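Local coordinates for protein acetylxylan esterase A (Aspergillus awamori, PDB 5X6S) that removes acetyl side groups from the xylan backbone, acting as a secreted serine esterase of carbohydrate esterase family 1 in plant biomass breakdown, at residues V78-L84 against C149-N153. Sequence-based numbering, arbitrary orientation.
Sequences VSSQATL and CFYSN. With NAG (2-acetamido-2-deoxy-beta-D-glucopyranose), chain C.
The carbonyl oxygen of Ser79 is approached from two quarters: Ser152 N donates to Ser79 O over 3.1 Å, tilted 23° from the carbonyl plane, and a water lies within hydrogen-bonding distance of both that oxygen and Ser152 O, though it can serve only some of its acceptors at a time. A second water bridges Val78 O and Phe150 N, one residue back on one side and two on the other, donating a hydrogen bond to Val78 O at 2.6 Å and accepting one from Phe150 N. Two irregular chains can thus be joined through their backbones with a single direct bond and two bridging waters. Between these links Ser79 CB presses on Phe150 O at 3.0 Å, while Ser79 OG turns to Gln156 O and Gly159 N. Both segments are loops of an alpha/beta-hydrolase fold, 78-84 coming after strand 63-68, and the loop 149-153 after strand 138-142; Val78 and Phe150 both rest on Met123 of helix 120-131, which follows Ser119, the probable nucleophile. Val78 CG2, set between its own backbone N and carbonyl carbon, meets Phe150 CB at 3.7 Å and approaches the ring obliquely near CD2. Farther out, Gln81 folds back at chi2 (-54°) and brings OE1 to the edge of the Tyr151 ring, 3.4 Å from CE1, with amide and ring planes 82° apart. Leu84 CD1 lies near the plane of that ring, too. Across the ring, at the CD2 and CE2 edge, comes a sugar of the attached glycan, whose O7 accepts from Asn153 N at 2.8 Å in a nearly straight bond and whose O6 donates to Cys149 O.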
loop_
_atom_site.group_PDB
_atom_site.type_symbol
_atom_site.label_atom_id
_atom_site.label_comp_id
_atom_site.label_asym_id
_atom_site.label_seq_id
_atom_site.Cartn_x
_atom_site.Cartn_y
_atom_site.Cartn_z
ATOM N N VAL A 78 -5.367 -18.109 -14.420
ATOM C CA VAL A 78 -6.060 -16.810 -14.475
ATOM C C VAL A 78 -7.599 -17.020 -14.719
ATOM O O VAL A 78 -8.322 -16.107 -15.197
ATOM C CB VAL A 78 -5.405 -15.844 -15.481
ATOM C CG1 VAL A 78 -4.037 -15.383 -14.953
ATOM C CG2 VAL A 78 -5.285 -16.495 -16.877
ATOM N N SER A 79 -8.075 -18.217 -14.323
ATOM C CA SER A 79 -9.445 -18.662 -14.596
ATOM C C SER A 79 -10.299 -19.065 -13.397
ATOM O O SER A 79 -11.506 -18.900 -13.430
ATOM C CB SER A 79 -9.411 -19.806 -15.607
ATOM O OG SER A 79 -8.730 -20.948 -15.138
ATOM N N SER A 80 -9.678 -19.630 -12.364
ATOM C CA SER A 80 -10.412 -20.143 -11.209
ATOM C C SER A 80 -10.957 -19.010 -10.335
ATOM O O SER A 80 -10.417 -17.898 -10.321
ATOM C CB SER A 80 -9.521 -21.078 -10.387
ATOM O OG SER A 80 -8.572 -20.278 -9.624
ATOM N N GLN A 81 -11.998 -19.287 -9.555
ATOM C CA GLN A 81 -12.460 -18.318 -8.561
ATOM C C GLN A 81 -11.345 -18.030 -7.515
ATOM O O GLN A 81 -11.183 -16.933 -7.057
ATOM C CB GLN A 81 -13.705 -18.855 -7.840
ATOM C CG GLN A 81 -14.955 -18.892 -8.721
ATOM C CD GLN A 81 -15.223 -17.536 -9.324
ATOM O OE1 GLN A 81 -14.939 -17.307 -10.498
ATOM N NE2 GLN A 81 -15.677 -16.603 -8.498
ATOM N N ALA A 82 -10.590 -19.049 -7.166
ATOM C CA ALA A 82 -9.495 -18.909 -6.241
ATOM C C ALA A 82 -8.463 -17.882 -6.698
ATOM O O ALA A 82 -7.995 -17.072 -5.896
ATOM C CB ALA A 82 -8.835 -20.266 -5.987
ATOM N N THR A 83 -8.093 -17.922 -7.985
ATOM C CA THR A 83 -7.068 -17.016 -8.502
ATOM C C THR A 83 -7.648 -15.622 -8.767
ATOM O O THR A 83 -6.908 -14.640 -8.785
ATOM C CB THR A 83 -6.382 -17.603 -9.745
ATOM O OG1 THR A 83 -5.076 -17.004 -9.915
ATOM C CG2 THR A 83 -7.215 -17.371 -11.014
ATOM N N LEU A 84 -8.967 -15.554 -9.012
ATOM C CA LEU A 84 -9.665 -14.323 -9.336
ATOM C C LEU A 84 -10.336 -13.637 -8.136
ATOM O O LEU A 84 -11.181 -12.751 -8.295
ATOM C CB LEU A 84 -10.699 -14.557 -10.492
ATOM C CG LEU A 84 -10.090 -14.996 -11.837
ATOM C CD1 LEU A 84 -11.188 -15.253 -12.863
ATOM C CD2 LEU A 84 -9.047 -13.976 -12.393
ATOM N N CYS A 149 -10.985 -11.923 -18.142
ATOM C CA CYS A 149 -11.252 -12.406 -19.506
ATOM C C CYS A 149 -11.064 -13.920 -19.631
ATOM O O CYS A 149 -11.714 -14.580 -20.459
ATOM C CB CYS A 149 -10.386 -11.624 -20.509
ATOM S SG CYS A 149 -10.905 -11.722 -22.267
ATOM N N PHE A 150 -10.181 -14.502 -18.799
ATOM C CA PHE A 150 -9.982 -15.947 -18.815
ATOM C C PHE A 150 -10.807 -16.668 -17.773
ATOM O O PHE A 150 -10.632 -17.878 -17.571
ATOM C CB PHE A 150 -8.494 -16.355 -18.692
ATOM C CG PHE A 150 -7.836 -16.715 -20.002
ATOM C CD1 PHE A 150 -8.113 -15.992 -21.180
ATOM C CD2 PHE A 150 -6.906 -17.756 -20.065
ATOM C CE1 PHE A 150 -7.474 -16.306 -22.373
ATOM C CE2 PHE A 150 -6.245 -18.063 -21.255
ATOM C CZ PHE A 150 -6.546 -17.333 -22.424
ATOM N N TYR A 151 -11.702 -15.942 -17.135
ATOM C CA TYR A 151 -12.746 -16.572 -16.284
ATOM C C TYR A 151 -13.192 -17.914 -16.863
ATOM O O TYR A 151 -13.470 -18.043 -18.071
ATOM C CB TYR A 151 -13.936 -15.623 -16.159
ATOM C CG TYR A 151 -15.162 -16.209 -15.510
ATOM C CD1 TYR A 151 -15.287 -16.270 -14.113
ATOM C CD2 TYR A 151 -16.230 -16.688 -16.302
ATOM C CE1 TYR A 151 -16.439 -16.775 -13.519
ATOM C CE2 TYR A 151 -17.369 -17.214 -15.732
ATOM C CZ TYR A 151 -17.491 -17.255 -14.366
ATOM O OH TYR A 151 -18.640 -17.782 -13.850
ATOM N N SER A 152 -13.242 -18.929 -16.007
ATOM C CA SER A 152 -13.811 -20.225 -16.368
ATOM C C SER A 152 -15.214 -20.352 -15.776
ATOM O O SER A 152 -15.398 -20.286 -14.546
ATOM C CB SER A 152 -12.967 -21.391 -15.886
ATOM O OG SER A 152 -13.736 -22.565 -15.890
ATOM N N ASN A 153 -16.203 -20.541 -16.662
ATOM C CA ASN A 153 -17.577 -20.759 -16.220
ATOM C C ASN A 153 -17.828 -22.077 -15.497
ATOM O O ASN A 153 -18.927 -22.272 -15.018
ATOM C CB ASN A 153 -18.621 -20.511 -17.346
ATOM C CG ASN A 153 -18.586 -21.549 -18.463
ATOM O OD1 ASN A 153 -18.085 -22.660 -18.328
ATOM N ND2 ASN A 153 -19.137 -21.166 -19.598
HETATM C C1 NAG C . -14.701 -17.216 -21.255
HETATM C C2 NAG C . -15.825 -17.889 -20.457
HETATM C C3 NAG C . -17.098 -17.039 -20.426
HETATM C C4 NAG C . -16.811 -15.613 -19.962
HETATM C C5 NAG C . -15.614 -15.035 -20.741
HETATM C C6 NAG C . -15.178 -13.709 -20.157
HETATM C C7 NAG C . -15.960 -20.337 -20.527
HETATM C C8 NAG C . -16.254 -21.541 -21.363
HETATM N N2 NAG C . -16.109 -19.159 -21.089
HETATM O O3 NAG C . -18.034 -17.692 -19.590
HETATM O O4 NAG C . -17.880 -14.702 -20.146
HETATM O O5 NAG C . -14.476 -15.888 -20.803
HETATM O O6 NAG C . -14.107 -13.224 -20.954
HETATM O O7 NAG C . -15.571 -20.494 -19.362
HETATM O O HOH W 1 -8.480 -13.775 -16.421
HETATM O O HOH W 2 -14.045 -19.405 -12.348
#